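Local structure of putative fructose-bisphosphate aldolase (Coccidioides immitis, 3PM6) at residues I43-E48 with V278-Q283; A54-F59 with V83-H88; R100-S105 with N141-A146; E209-I214 with I241-A246; R252-E257 with A284-I289. The protein is a putative class II fructose-bisphosphate aldolase, a TIM-barrel protein that carries a bound zinc ion. All blocks are in the same frame, centred on the assembly; numbering follows the deposited sequence.

Overall arrangement
The chain folds as a TIM barrel of eight parallel strands, with a zinc ion held by H91, H196 and H227. Contact 2 pairs two neighbouring barrel strands and is the most central. The side chain of L57 there is about 7 Å from the zinc. Contacts 1 and 5 share helix 271-292, and their centres are 9 Å apart. They touch through A46 and V286. Contact 1 also packs on contact 2, with I43 and I44 lying against the strands. Contacts 3 and 4 sit elsewhere on the outer layer, their centres 29 Å apart. V245 of contact 4 and A253 of contact 5 each have side chains about 12 Å from the zinc.

Contact 1: I43-E48 with V278-Q283; sequences IIRAAE and VTNAMQ
Q283 turns CG away from its own backbone N (chi1 -171°) and runs on extended, which lays its amide against the R45 side chain. R45 has CG anti to its carbonyl carbon (chi1 -85°) and stays extended to NE. The contact joins two helices of the outer layer of the TIM barrel, 37-49 and 271-292. The local axes come within 9.2 Å at 45°. The R45 and Q283 side chains cross at about a right angle, and so do their flat groups. Q283 OE1 meets R45 CD at 3.4 Å, so oxygen touches the arginine's methylene chain. Nearer the backbones, Q283 CG rests on A46 CB at 3.8 Å. The NE2 end of Q283 is hydrogen-bonded to E287 of its own helix.

T279 CG2 lies over one face of the guanidinium. Its OG1 is bonded to H275 O and to Y65 OH of the second subunit, which also packs on R45. No direct hydrogen bond crosses between the segments; two waters make the link instead. Both accept from R45 NH1 and donate to N280 OD1. One also donates to Q283 OE1. The other lies in the guanidinium plane, 2.7 Å from R45 NH1 and 3.1 Å from N280 OD1.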
# COMPACT_ATOMS: atom_id res chain seq x y z
N ILE A 43 -8.50 3.11 -7.79
CA ILE A 43 -9.56 4.05 -7.41
C ILE A 43 -9.22 5.53 -7.66
O ILE A 43 -10.03 6.26 -8.22
CB ILE A 43 -9.98 3.94 -5.91
CG1 ILE A 43 -10.63 2.58 -5.62
CG2 ILE A 43 -10.94 5.07 -5.54
CD1 ILE A 43 -10.52 2.19 -4.12
N ILE A 44 -8.04 5.97 -7.21
CA ILE A 44 -7.59 7.35 -7.44
C ILE A 44 -7.57 7.64 -8.94
O ILE A 44 -8.01 8.69 -9.34
CB ILE A 44 -6.14 7.61 -6.91
CG1 ILE A 44 -5.97 7.20 -5.43
CG2 ILE A 44 -5.76 9.08 -7.13
CD1 ILE A 44 -6.96 7.80 -4.49
N ARG A 45 -7.06 6.72 -9.75
CA ARG A 45 -6.92 6.97 -11.19
C ARG A 45 -8.29 7.03 -11.86
O ARG A 45 -8.57 7.93 -12.67
CB ARG A 45 -6.09 5.88 -11.85
CG ARG A 45 -4.62 6.09 -11.79
CD ARG A 45 -3.95 4.79 -12.22
NE ARG A 45 -2.58 4.75 -11.72
CZ ARG A 45 -1.65 3.91 -12.16
NH1 ARG A 45 -1.90 3.03 -13.13
NH2 ARG A 45 -0.44 3.98 -11.64
N ALA A 46 -9.13 6.06 -11.52
CA ALA A 46 -10.48 5.99 -12.07
C ALA A 46 -11.23 7.25 -11.71
O ALA A 46 -11.81 7.88 -12.58
CB ALA A 46 -11.23 4.76 -11.54
N ALA A 47 -11.17 7.66 -10.45
CA ALA A 47 -11.85 8.84 -9.96
C ALA A 47 -11.34 10.12 -10.63
O ALA A 47 -12.12 11.03 -10.96
CB ALA A 47 -11.71 8.95 -8.42
N GLU A 48 -10.03 10.23 -10.82
CA GLU A 48 -9.52 11.44 -11.47
C GLU A 48 -9.85 11.40 -12.95
O GLU A 48 -10.29 12.42 -13.50
CB GLU A 48 -8.05 11.64 -11.21
CG GLU A 48 -7.76 12.11 -9.75
CD GLU A 48 -6.27 12.18 -9.43
OE1 GLU A 48 -5.45 11.63 -10.21
OE2 GLU A 48 -5.91 12.76 -8.39
N VAL A 278 -3.03 -5.54 -13.15
CA VAL A 278 -4.09 -5.62 -12.15
C VAL A 278 -4.70 -4.26 -11.84
O VAL A 278 -5.91 -4.15 -11.65
CB VAL A 278 -3.69 -6.37 -10.84
CG1 VAL A 278 -3.40 -7.85 -11.15
CG2 VAL A 278 -2.50 -5.71 -10.13
N THR A 279 -3.88 -3.22 -11.84
CA THR A 279 -4.37 -1.89 -11.53
C THR A 279 -5.25 -1.36 -12.68
O THR A 279 -6.34 -0.82 -12.42
CB THR A 279 -3.21 -0.93 -11.27
OG1 THR A 279 -2.33 -1.54 -10.31
CG2 THR A 279 -3.71 0.39 -10.73
N ASN A 280 -4.79 -1.54 -13.92
CA ASN A 280 -5.58 -1.17 -15.08
C ASN A 280 -6.92 -1.87 -15.13
O ASN A 280 -7.92 -1.23 -15.35
CB ASN A 280 -4.82 -1.45 -16.39
CG ASN A 280 -3.54 -0.65 -16.51
OD1 ASN A 280 -3.38 0.36 -15.82
ND2 ASN A 280 -2.61 -1.12 -17.34
N ALA A 281 -6.91 -3.18 -14.95
CA ALA A 281 -8.13 -3.97 -14.95
C ALA A 281 -9.11 -3.55 -13.82
O ALA A 281 -10.34 -3.43 -14.05
CB ALA A 281 -7.78 -5.44 -14.86
N MET A 282 -8.57 -3.30 -12.63
CA MET A 282 -9.39 -2.83 -11.51
C MET A 282 -9.88 -1.42 -11.80
O MET A 282 -11.03 -1.11 -11.48
CB MET A 282 -8.62 -2.87 -10.19
CG MET A 282 -8.39 -4.28 -9.63
SD MET A 282 -7.82 -4.24 -7.91
CE MET A 282 -6.09 -4.19 -8.21
N GLN A 283 -9.04 -0.59 -12.42
CA GLN A 283 -9.43 0.79 -12.78
C GLN A 283 -10.61 0.79 -13.72
O GLN A 283 -11.55 1.60 -13.56
CB GLN A 283 -8.27 1.57 -13.41
CG GLN A 283 -8.57 3.09 -13.59
CD GLN A 283 -7.48 3.84 -14.34
OE1 GLN A 283 -6.31 3.45 -14.28
NE2 GLN A 283 -7.86 4.91 -15.07
O HOH W 1 -4.34 1.96 -13.65
O HOH W 2 -0.83 0.76 -14.16

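Contact 2: A54-F59 with V83-H88; sequences AMILLF and VPITLH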
# COMPACT_ATOMS: atom_id res chain seq x y z
N ALA A 54 -15.16 9.59 -4.81
CA ALA A 54 -15.07 8.16 -4.52
C ALA A 54 -14.77 7.98 -3.07
O ALA A 54 -14.47 8.92 -2.38
CB ALA A 54 -13.95 7.46 -5.37
N MET A 55 -14.88 6.74 -2.59
CA MET A 55 -14.41 6.42 -1.26
C MET A 55 -13.57 5.17 -1.37
O MET A 55 -13.89 4.26 -2.14
CB MET A 55 -15.59 6.22 -0.29
CG MET A 55 -16.33 7.49 0.07
SD MET A 55 -17.73 7.19 1.24
CE MET A 55 -18.18 8.90 1.56
N ILE A 56 -12.51 5.13 -0.60
CA ILE A 56 -11.68 3.93 -0.52
C ILE A 56 -12.16 3.20 0.76
O ILE A 56 -12.20 3.79 1.84
CB ILE A 56 -10.16 4.30 -0.45
CG1 ILE A 56 -9.68 5.04 -1.72
CG2 ILE A 56 -9.28 3.10 -0.13
CD1 ILE A 56 -8.28 5.56 -1.61
N LEU A 57 -12.55 1.93 0.62
CA LEU A 57 -12.96 1.14 1.78
C LEU A 57 -11.91 0.14 2.18
O LEU A 57 -11.40 -0.59 1.35
CB LEU A 57 -14.31 0.45 1.51
CG LEU A 57 -15.54 1.32 1.79
CD1 LEU A 57 -15.48 2.63 0.92
CD2 LEU A 57 -16.81 0.56 1.49
N LEU A 58 -11.56 0.09 3.46
CA LEU A 58 -10.67 -0.95 3.96
C LEU A 58 -11.45 -1.82 4.94
O LEU A 58 -12.40 -1.34 5.55
CB LEU A 58 -9.43 -0.33 4.63
CG LEU A 58 -8.43 0.39 3.71
CD1 LEU A 58 -7.45 1.11 4.61
CD2 LEU A 58 -7.66 -0.63 2.79
N PHE A 59 -11.07 -3.11 5.07
CA PHE A 59 -11.68 -3.99 6.08
C PHE A 59 -10.81 -3.97 7.33
O PHE A 59 -9.67 -3.47 7.29
CB PHE A 59 -11.83 -5.43 5.56
CG PHE A 59 -12.78 -5.55 4.41
CD1 PHE A 59 -14.11 -5.11 4.51
CD2 PHE A 59 -12.36 -6.08 3.21
CE1 PHE A 59 -14.97 -5.20 3.43
CE2 PHE A 59 -13.25 -6.19 2.13
CZ PHE A 59 -14.55 -5.75 2.26
N VAL A 83 -9.80 15.15 -6.81
CA VAL A 83 -11.24 15.03 -6.75
C VAL A 83 -11.52 14.61 -5.30
O VAL A 83 -10.58 14.14 -4.61
CB VAL A 83 -11.81 13.99 -7.78
CG1 VAL A 83 -11.48 14.41 -9.22
CG2 VAL A 83 -11.31 12.57 -7.51
N PRO A 84 -12.77 14.79 -4.82
CA PRO A 84 -13.03 14.36 -3.44
C PRO A 84 -13.02 12.82 -3.27
O PRO A 84 -13.84 12.10 -3.87
CB PRO A 84 -14.41 14.95 -3.14
CG PRO A 84 -14.66 15.94 -4.22
CD PRO A 84 -13.97 15.38 -5.42
N ILE A 85 -12.06 12.34 -2.47
CA ILE A 85 -11.99 10.94 -2.09
C ILE A 85 -11.71 10.83 -0.58
O ILE A 85 -10.76 11.43 -0.07
CB ILE A 85 -10.88 10.20 -2.85
CG1 ILE A 85 -10.94 10.48 -4.34
CG2 ILE A 85 -11.00 8.70 -2.59
CD1 ILE A 85 -9.75 9.90 -5.10
N THR A 86 -12.52 10.04 0.14
CA THR A 86 -12.31 9.84 1.57
C THR A 86 -12.16 8.37 1.90
O THR A 86 -12.43 7.52 1.05
CB THR A 86 -13.45 10.46 2.41
OG1 THR A 86 -14.67 9.77 2.14
CG2 THR A 86 -13.62 11.99 2.08
N LEU A 87 -11.78 8.09 3.14
CA LEU A 87 -11.41 6.76 3.59
C LEU A 87 -12.40 6.20 4.64
O LEU A 87 -12.72 6.85 5.62
CB LEU A 87 -9.98 6.78 4.13
CG LEU A 87 -9.43 5.46 4.65
CD1 LEU A 87 -9.38 4.40 3.56
CD2 LEU A 87 -8.04 5.72 5.24
N HIS A 88 -12.86 4.97 4.42
CA HIS A 88 -13.96 4.40 5.20
C HIS A 88 -13.54 3.02 5.67
O HIS A 88 -13.06 2.21 4.87
CB HIS A 88 -15.17 4.29 4.28
CG HIS A 88 -16.41 3.77 4.94
ND1 HIS A 88 -17.11 4.50 5.88
CD2 HIS A 88 -17.10 2.62 4.76
CE1 HIS A 88 -18.18 3.81 6.24
NE2 HIS A 88 -18.21 2.68 5.55
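A54 to L58 and I85 to H88 are neighbouring parallel strands of the TIM barrel, paired through their backbones. In this pairing the first strand bonds through A54, I56 and L58, while M55 and L57 turn their backbone groups to strand 29-33. I56 is gripped twice: its N reaches T86 O at 2.9 Å, and its O takes H88 N at 2.9 Å. A54 N bonds to P84 O, and L58 N to H88 O. The bond from T86 N to A54 O, at 3.4 Å, is weak. CA-H...O contacts fill in between, among them I85 CA to A54 O at 3.2 Å.

Apolar packing marks the face of A54, I56, I85 and L87. I56 CG2 meets L87 CD1 at 3.9 Å, and I56 CG1 leans on I85 CG2. I43 and I44 of helix 37-49 cover this face from outside.

The other face carries M55, L57, T86 and H88 and looks into the barrel. M55 and T86 lie side by side, as do L57 and H88. H88 puts CG anti to the backbone N (chi1 -177°), and L57 CG then sits at the ring edge, 3.6 Å from H88 CD2. H88 ND1 is hydrogen-bonded to S116 OG.

The second strand runs on to H91, a zinc ligand. The chemistry therefore differs by face: aliphatic against the helix layer, mixed polar and apolar inside the barrel.

Contact 3: R100-S105 with N141-A146; sequences RAADLS and NARGIA
I145 drives its CD1 against A102 and makes the tight part of this contact. CD1 lies 3.5 Å from A102 CA and 3.7 Å from A102 CB. Its CG1 stands anti to the carbonyl carbon (chi1 -61°) and the chain runs on extended, so the tip reaches helix 95-103. I117 of strand 116-119 touches both residues from the barrel side. The aliphatic part of R143 belongs to this inner side, with CD 3.7 Å from A102 O.

The solvent side is looser and polar. The D103 and R143 side chains run alongside each other in the same direction, in a salt bridge of 3.4 Å between D103 OD1 and R143 NE. The carboxylate and guanidinium planes are 48° apart. Y139 is the stronger partner of both: its OH bonds to D103 OD1, its O takes R143 NH1, and its ring makes a cation-pi contact with the guanidinium. Also on the exposed rim, S105 OG comes within 3.3 Å of I145 CD1.

The second segment is the turn that leads from helix 126-141 to strand 146-149 of the TIM barrel. G144, with positive phi, is the C-prime residue of the Schellman motif that ends helix 126-141; I145 N reaches back to C140 O.

No hydrogen bond crosses between the segments. The link rests on methyl packing inside and on a charge pair outside, which Y139 probably holds in place.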
# COMPACT_ATOMS: atom_id res chain seq x y z
N ARG A 100 -9.76 1.00 18.05
CA ARG A 100 -8.38 0.98 17.59
C ARG A 100 -8.25 1.77 16.28
O ARG A 100 -7.32 2.60 16.12
CB ARG A 100 -7.90 -0.46 17.41
CG ARG A 100 -6.43 -0.57 16.96
CD ARG A 100 -6.07 -1.99 16.47
NE ARG A 100 -4.70 -2.03 15.96
CZ ARG A 100 -4.02 -3.14 15.68
NH1 ARG A 100 -2.78 -3.06 15.24
NH2 ARG A 100 -4.57 -4.34 15.85
N ALA A 101 -9.18 1.56 15.36
CA ALA A 101 -9.20 2.36 14.12
C ALA A 101 -9.44 3.86 14.40
O ALA A 101 -8.82 4.71 13.79
CB ALA A 101 -10.23 1.82 13.14
N ALA A 102 -10.37 4.16 15.30
CA ALA A 102 -10.77 5.55 15.58
C ALA A 102 -9.63 6.34 16.26
O ALA A 102 -9.52 7.55 16.07
CB ALA A 102 -12.03 5.58 16.42
N ASP A 103 -8.80 5.63 17.04
CA ASP A 103 -7.60 6.17 17.69
C ASP A 103 -6.50 6.56 16.67
O ASP A 103 -5.62 7.37 16.97
CB ASP A 103 -7.04 5.18 18.72
CG ASP A 103 -7.95 5.00 19.94
OD1 ASP A 103 -8.87 5.82 20.18
OD2 ASP A 103 -7.75 4.02 20.67
N LEU A 104 -6.54 6.00 15.47
CA LEU A 104 -5.58 6.36 14.43
C LEU A 104 -5.58 7.85 14.04
O LEU A 104 -4.56 8.37 13.58
CB LEU A 104 -5.76 5.49 13.19
CG LEU A 104 -5.33 4.03 13.32
CD1 LEU A 104 -5.77 3.19 12.11
CD2 LEU A 104 -3.82 3.92 13.53
N SER A 105 -6.72 8.53 14.22
CA SER A 105 -6.83 9.98 13.98
C SER A 105 -6.88 10.79 15.27
O SER A 105 -5.85 11.00 15.91
CB SER A 105 -8.06 10.31 13.11
OG SER A 105 -9.14 9.42 13.33
N ASN A 141 -17.31 9.93 17.00
CA ASN A 141 -17.66 11.34 16.87
C ASN A 141 -16.67 12.23 17.66
O ASN A 141 -16.15 13.21 17.12
CB ASN A 141 -19.08 11.58 17.36
CG ASN A 141 -20.14 11.12 16.37
OD1 ASN A 141 -19.83 10.56 15.30
ND2 ASN A 141 -21.41 11.35 16.72
N ALA A 142 -16.39 11.85 18.90
CA ALA A 142 -15.34 12.49 19.72
C ALA A 142 -14.04 12.70 18.95
O ALA A 142 -13.29 13.61 19.28
CB ALA A 142 -15.06 11.69 20.98
N ARG A 143 -13.81 11.88 17.91
CA ARG A 143 -12.54 11.92 17.21
C ARG A 143 -12.65 12.45 15.79
O ARG A 143 -11.71 12.30 14.97
CB ARG A 143 -11.87 10.55 17.28
CG ARG A 143 -11.42 10.20 18.72
CD ARG A 143 -11.47 8.71 19.04
NE ARG A 143 -10.98 8.53 20.40
CZ ARG A 143 -11.71 8.66 21.51
NH1 ARG A 143 -13.00 8.92 21.44
NH2 ARG A 143 -11.13 8.52 22.71
N GLY A 144 -13.78 13.09 15.50
CA GLY A 144 -14.02 13.68 14.18
C GLY A 144 -14.56 12.72 13.12
O GLY A 144 -14.62 13.07 11.95
N ILE A 145 -14.98 11.52 13.54
CA ILE A 145 -15.24 10.44 12.59
C ILE A 145 -16.74 10.20 12.35
O ILE A 145 -17.48 10.02 13.30
CB ILE A 145 -14.52 9.15 13.06
CG1 ILE A 145 -13.00 9.40 13.13
CG2 ILE A 145 -14.90 7.94 12.18
CD1 ILE A 145 -12.20 8.24 13.81
N ALA A 146 -17.16 10.24 11.09
CA ALA A 146 -18.53 9.94 10.71
C ALA A 146 -18.80 8.42 10.76
O ALA A 146 -17.86 7.61 10.75
CB ALA A 146 -18.78 10.47 9.32

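Contact 4: E209-I214 with I241-A246; sequences ERLQRI and IERGVA
Q212 and R243 bring the two backbones closest, with CA atoms 5.2 Å apart, where helix 208-218 lies beside the turn that ends helix 234-242. That turn closes with a Schellman motif. G244, at positive phi, is the C-prime residue; its N bonds to I241 O, and V245 N reaches C240 O.

R243 is the main side chain of the contact. It points CB at the helix, where L211 receives it. L211 CD2 lies 3.7 Å from R243 CB, and L211 CG is almost as close at 3.8 Å. L211 has CG turned away from its own N (chi1 -177°), which carries the isobutyl group across to the turn. The leucine slants across the base of the arginine. The same methyl, L211 CD2, also reaches V245 CG2 at 4.3 Å. F192 touches L211 from a loop.

Q212 flanks the arginine chain on the more exposed side. Its CB is 4.0 Å from R243 CG, and the two side chains cross at about a right angle. The chain of R243 is extended from CG to NE, and its NH1 is held by K239 O in the helix just before it. The aliphatic part thus does the packing, while the charged end is bonded elsewhere. No hydrogen bond joins the segments.

V245 opens strand 245-250, and A246 makes backbone bonds to L224 and I29, in the strands on either side. The contact is thus packing between successive helices of a TIM barrel, at a turn leading into its last strand.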
# COMPACT_ATOMS: atom_id res chain seq x y z
N GLU A 209 -40.02 -1.38 -2.45
CA GLU A 209 -41.06 -0.77 -1.62
C GLU A 209 -40.57 -0.56 -0.19
O GLU A 209 -40.70 0.54 0.36
CB GLU A 209 -42.36 -1.59 -1.66
CG GLU A 209 -43.14 -1.37 -2.97
CD GLU A 209 -44.31 -2.34 -3.14
OE1 GLU A 209 -44.65 -3.04 -2.15
OE2 GLU A 209 -44.88 -2.41 -4.25
N ARG A 210 -39.97 -1.60 0.40
CA ARG A 210 -39.36 -1.51 1.72
C ARG A 210 -38.34 -0.36 1.72
O ARG A 210 -38.37 0.51 2.60
CB ARG A 210 -38.66 -2.84 2.06
CG ARG A 210 -38.00 -2.88 3.43
CD ARG A 210 -37.39 -4.27 3.68
NE ARG A 210 -38.42 -5.30 3.83
CZ ARG A 210 -39.06 -5.57 4.97
NH1 ARG A 210 -38.77 -4.89 6.08
NH2 ARG A 210 -39.99 -6.53 5.01
N LEU A 211 -37.49 -0.34 0.70
CA LEU A 211 -36.48 0.70 0.58
C LEU A 211 -37.09 2.11 0.59
O LEU A 211 -36.65 2.93 1.37
CB LEU A 211 -35.63 0.48 -0.68
CG LEU A 211 -34.50 1.48 -0.86
CD1 LEU A 211 -33.59 1.42 0.39
CD2 LEU A 211 -33.73 1.22 -2.19
N GLN A 212 -38.10 2.38 -0.25
CA GLN A 212 -38.73 3.73 -0.28
C GLN A 212 -39.35 4.06 1.08
O GLN A 212 -39.17 5.17 1.57
CB GLN A 212 -39.68 3.95 -1.50
CG GLN A 212 -40.39 5.38 -1.68
CD GLN A 212 -39.46 6.68 -1.62
OE1 GLN A 212 -39.64 7.51 -0.74
NE2 GLN A 212 -38.56 6.85 -2.55
N ARG A 213 -40.01 3.09 1.72
CA ARG A 213 -40.58 3.25 3.07
C ARG A 213 -39.53 3.71 4.08
O ARG A 213 -39.78 4.61 4.89
CB ARG A 213 -41.24 1.95 3.57
CG ARG A 213 -42.71 1.84 3.25
CD ARG A 213 -43.31 0.51 3.62
NE ARG A 213 -44.19 0.10 2.53
CZ ARG A 213 -44.07 -1.03 1.84
NH1 ARG A 213 -43.13 -1.91 2.19
NH2 ARG A 213 -44.91 -1.29 0.84
N ILE A 214 -38.36 3.09 4.02
CA ILE A 214 -37.19 3.52 4.79
C ILE A 214 -36.76 4.94 4.46
O ILE A 214 -36.58 5.78 5.34
CB ILE A 214 -36.01 2.52 4.60
CG1 ILE A 214 -36.43 1.12 5.08
CG2 ILE A 214 -34.70 3.03 5.27
CD1 ILE A 214 -35.58 0.03 4.58
N ILE A 241 -30.96 4.41 -6.17
CA ILE A 241 -30.63 5.83 -6.04
C ILE A 241 -31.88 6.75 -6.01
O ILE A 241 -31.92 7.73 -5.25
CB ILE A 241 -29.70 6.27 -7.19
CG1 ILE A 241 -28.36 5.50 -7.09
CG2 ILE A 241 -29.55 7.78 -7.21
CD1 ILE A 241 -27.52 5.51 -8.36
N GLU A 242 -32.89 6.42 -6.83
CA GLU A 242 -34.17 7.11 -6.81
C GLU A 242 -34.84 6.87 -5.45
O GLU A 242 -35.63 7.68 -5.02
CB GLU A 242 -35.07 6.64 -7.97
CG GLU A 242 -36.58 7.02 -7.84
CD GLU A 242 -36.91 8.47 -8.24
OE1 GLU A 242 -37.63 8.66 -9.25
OE2 GLU A 242 -36.47 9.42 -7.54
N ARG A 243 -34.50 5.78 -4.77
CA ARG A 243 -35.01 5.56 -3.42
C ARG A 243 -34.04 5.90 -2.29
O ARG A 243 -34.14 5.35 -1.21
CB ARG A 243 -35.62 4.17 -3.29
CG ARG A 243 -36.78 3.98 -4.28
CD ARG A 243 -37.08 2.51 -4.53
NE ARG A 243 -38.31 2.34 -5.30
CZ ARG A 243 -38.39 2.45 -6.62
NH1 ARG A 243 -37.31 2.73 -7.36
NH2 ARG A 243 -39.56 2.27 -7.21
N GLY A 244 -33.14 6.84 -2.54
CA GLY A 244 -32.37 7.48 -1.48
C GLY A 244 -30.93 7.00 -1.31
O GLY A 244 -30.17 7.55 -0.52
N VAL A 245 -30.54 5.98 -2.07
CA VAL A 245 -29.17 5.45 -1.97
C VAL A 245 -28.15 6.48 -2.42
O VAL A 245 -28.18 6.91 -3.58
CB VAL A 245 -29.02 4.14 -2.74
CG1 VAL A 245 -27.54 3.75 -2.89
CG2 VAL A 245 -29.80 3.04 -2.00
N ALA A 246 -27.26 6.88 -1.51
CA ALA A 246 -26.27 7.91 -1.82
C ALA A 246 -24.85 7.38 -1.80
O ALA A 246 -23.92 8.10 -2.13
CB ALA A 246 -26.39 9.11 -0.84

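Contact 5: R252-E257 with A284-I289; sequences RAVNNE and AAVEKI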
# COMPACT_ATOMS: atom_id res chain seq x y z
N ARG A 252 -16.11 -7.45 -4.99
CA ARG A 252 -15.81 -8.46 -6.01
C ARG A 252 -15.81 -7.93 -7.46
O ARG A 252 -14.94 -8.33 -8.27
CB ARG A 252 -16.80 -9.63 -5.92
N ALA A 253 -16.74 -7.02 -7.77
CA ALA A 253 -16.82 -6.44 -9.10
C ALA A 253 -15.46 -5.89 -9.51
O ALA A 253 -15.06 -5.96 -10.70
CB ALA A 253 -17.90 -5.31 -9.15
N VAL A 254 -14.74 -5.37 -8.51
CA VAL A 254 -13.45 -4.76 -8.75
C VAL A 254 -12.32 -5.75 -8.51
O VAL A 254 -11.52 -5.99 -9.40
CB VAL A 254 -13.27 -3.44 -7.94
CG1 VAL A 254 -11.81 -2.92 -8.02
CG2 VAL A 254 -14.27 -2.38 -8.46
N ASN A 255 -12.29 -6.37 -7.33
CA ASN A 255 -11.19 -7.26 -6.96
C ASN A 255 -11.12 -8.58 -7.65
O ASN A 255 -10.09 -9.23 -7.58
CB ASN A 255 -11.11 -7.44 -5.46
CG ASN A 255 -10.82 -6.16 -4.79
OD1 ASN A 255 -9.76 -5.58 -5.01
ND2 ASN A 255 -11.79 -5.62 -4.05
N ASN A 256 -12.19 -9.01 -8.32
CA ASN A 256 -12.11 -10.20 -9.15
C ASN A 256 -11.16 -9.95 -10.33
O ASN A 256 -10.55 -10.88 -10.80
CB ASN A 256 -13.48 -10.65 -9.66
CG ASN A 256 -14.25 -11.48 -8.61
OD1 ASN A 256 -13.70 -11.90 -7.57
ND2 ASN A 256 -15.53 -11.72 -8.89
N GLU A 257 -11.05 -8.70 -10.78
CA GLU A 257 -10.13 -8.34 -11.88
C GLU A 257 -8.68 -8.57 -11.48
O GLU A 257 -7.86 -8.98 -12.31
CB GLU A 257 -10.32 -6.89 -12.32
CG GLU A 257 -11.68 -6.58 -12.93
CD GLU A 257 -12.00 -7.47 -14.14
OE1 GLU A 257 -11.48 -7.22 -15.22
OE2 GLU A 257 -12.79 -8.41 -14.02
N ALA A 284 -10.60 -0.13 -14.70
CA ALA A 284 -11.67 -0.20 -15.69
C ALA A 284 -12.99 -0.61 -15.00
O ALA A 284 -14.05 -0.02 -15.27
CB ALA A 284 -11.30 -1.17 -16.85
N ALA A 285 -12.92 -1.58 -14.09
CA ALA A 285 -14.10 -2.00 -13.31
C ALA A 285 -14.67 -0.85 -12.45
O ALA A 285 -15.89 -0.66 -12.38
CB ALA A 285 -13.79 -3.25 -12.46
N VAL A 286 -13.80 -0.06 -11.85
CA VAL A 286 -14.25 1.10 -11.06
C VAL A 286 -14.95 2.10 -11.96
O VAL A 286 -16.07 2.52 -11.64
CB VAL A 286 -13.07 1.76 -10.26
CG1 VAL A 286 -13.49 3.04 -9.58
CG2 VAL A 286 -12.58 0.81 -9.21
N GLU A 287 -14.33 2.45 -13.08
CA GLU A 287 -14.94 3.39 -14.05
C GLU A 287 -16.34 2.99 -14.48
O GLU A 287 -17.18 3.85 -14.62
CB GLU A 287 -14.04 3.63 -15.28
CG GLU A 287 -12.69 4.32 -14.89
CD GLU A 287 -11.82 4.76 -16.07
OE1 GLU A 287 -12.19 4.43 -17.22
OE2 GLU A 287 -10.79 5.45 -15.85
N LYS A 288 -16.59 1.71 -14.68
CA LYS A 288 -17.94 1.26 -15.08
C LYS A 288 -18.96 1.51 -13.98
O LYS A 288 -20.09 1.94 -14.26
CB LYS A 288 -17.99 -0.22 -15.53
N ILE A 289 -18.57 1.26 -12.73
CA ILE A 289 -19.44 1.55 -11.59
C ILE A 289 -19.78 3.03 -11.61
O ILE A 289 -20.95 3.40 -11.52
CB ILE A 289 -18.77 1.20 -10.19
CG1 ILE A 289 -18.51 -0.32 -10.05
CG2 ILE A 289 -19.59 1.83 -9.03
CD1 ILE A 289 -19.78 -1.18 -10.07
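V254 packs on A285 and V286 of helix 271-292. Its CA is already 4.0 Å from A285 CB. Its CB sits further back and is not in close contact. From there the side chain forks. CG1 stands anti to the backbone N (chi1 171°), and CG2 anti to the carbonyl carbon. CG2 does most of the touching: it lies 3.7 Å from V286 CG2 and 4.1 Å from A285 CB. CG1 reaches the same V286 methyl, with V254 CG1 to V286 CG2 at 4.0 Å. One methyl of V286, CG2, thus meets both branches of V254. I32 of strand 29-33 touches both valines, and M282 packs on V254 as well.

The helices run nearly antiparallel, at 162°, and their local axes come within 8.9 Å. Both belong to the outer layer of the TIM barrel. Helix 252-265 follows the last barrel strand, 245-250, and helix 271-292 comes back along it. The first turn of helix 252-265 is tied down by D230, whose OD1 is hydrogen-bonded to A253 N.

A285 is the small residue that fits between the backbones. Its CB lies 3.5 Å from A253 O. On its more exposed side comes E257, whose chain bends at chi2 (-57°) and sets CG 4.0 Å from A285 CB. That glutamate adds methylene packing, and no hydrogen bond passes between the segments. The N255 side chain takes no part with 284-289: it touches M282, its ND2 bonds to N251 OD1 and C33 O, and it packs on I271 of the second subunit.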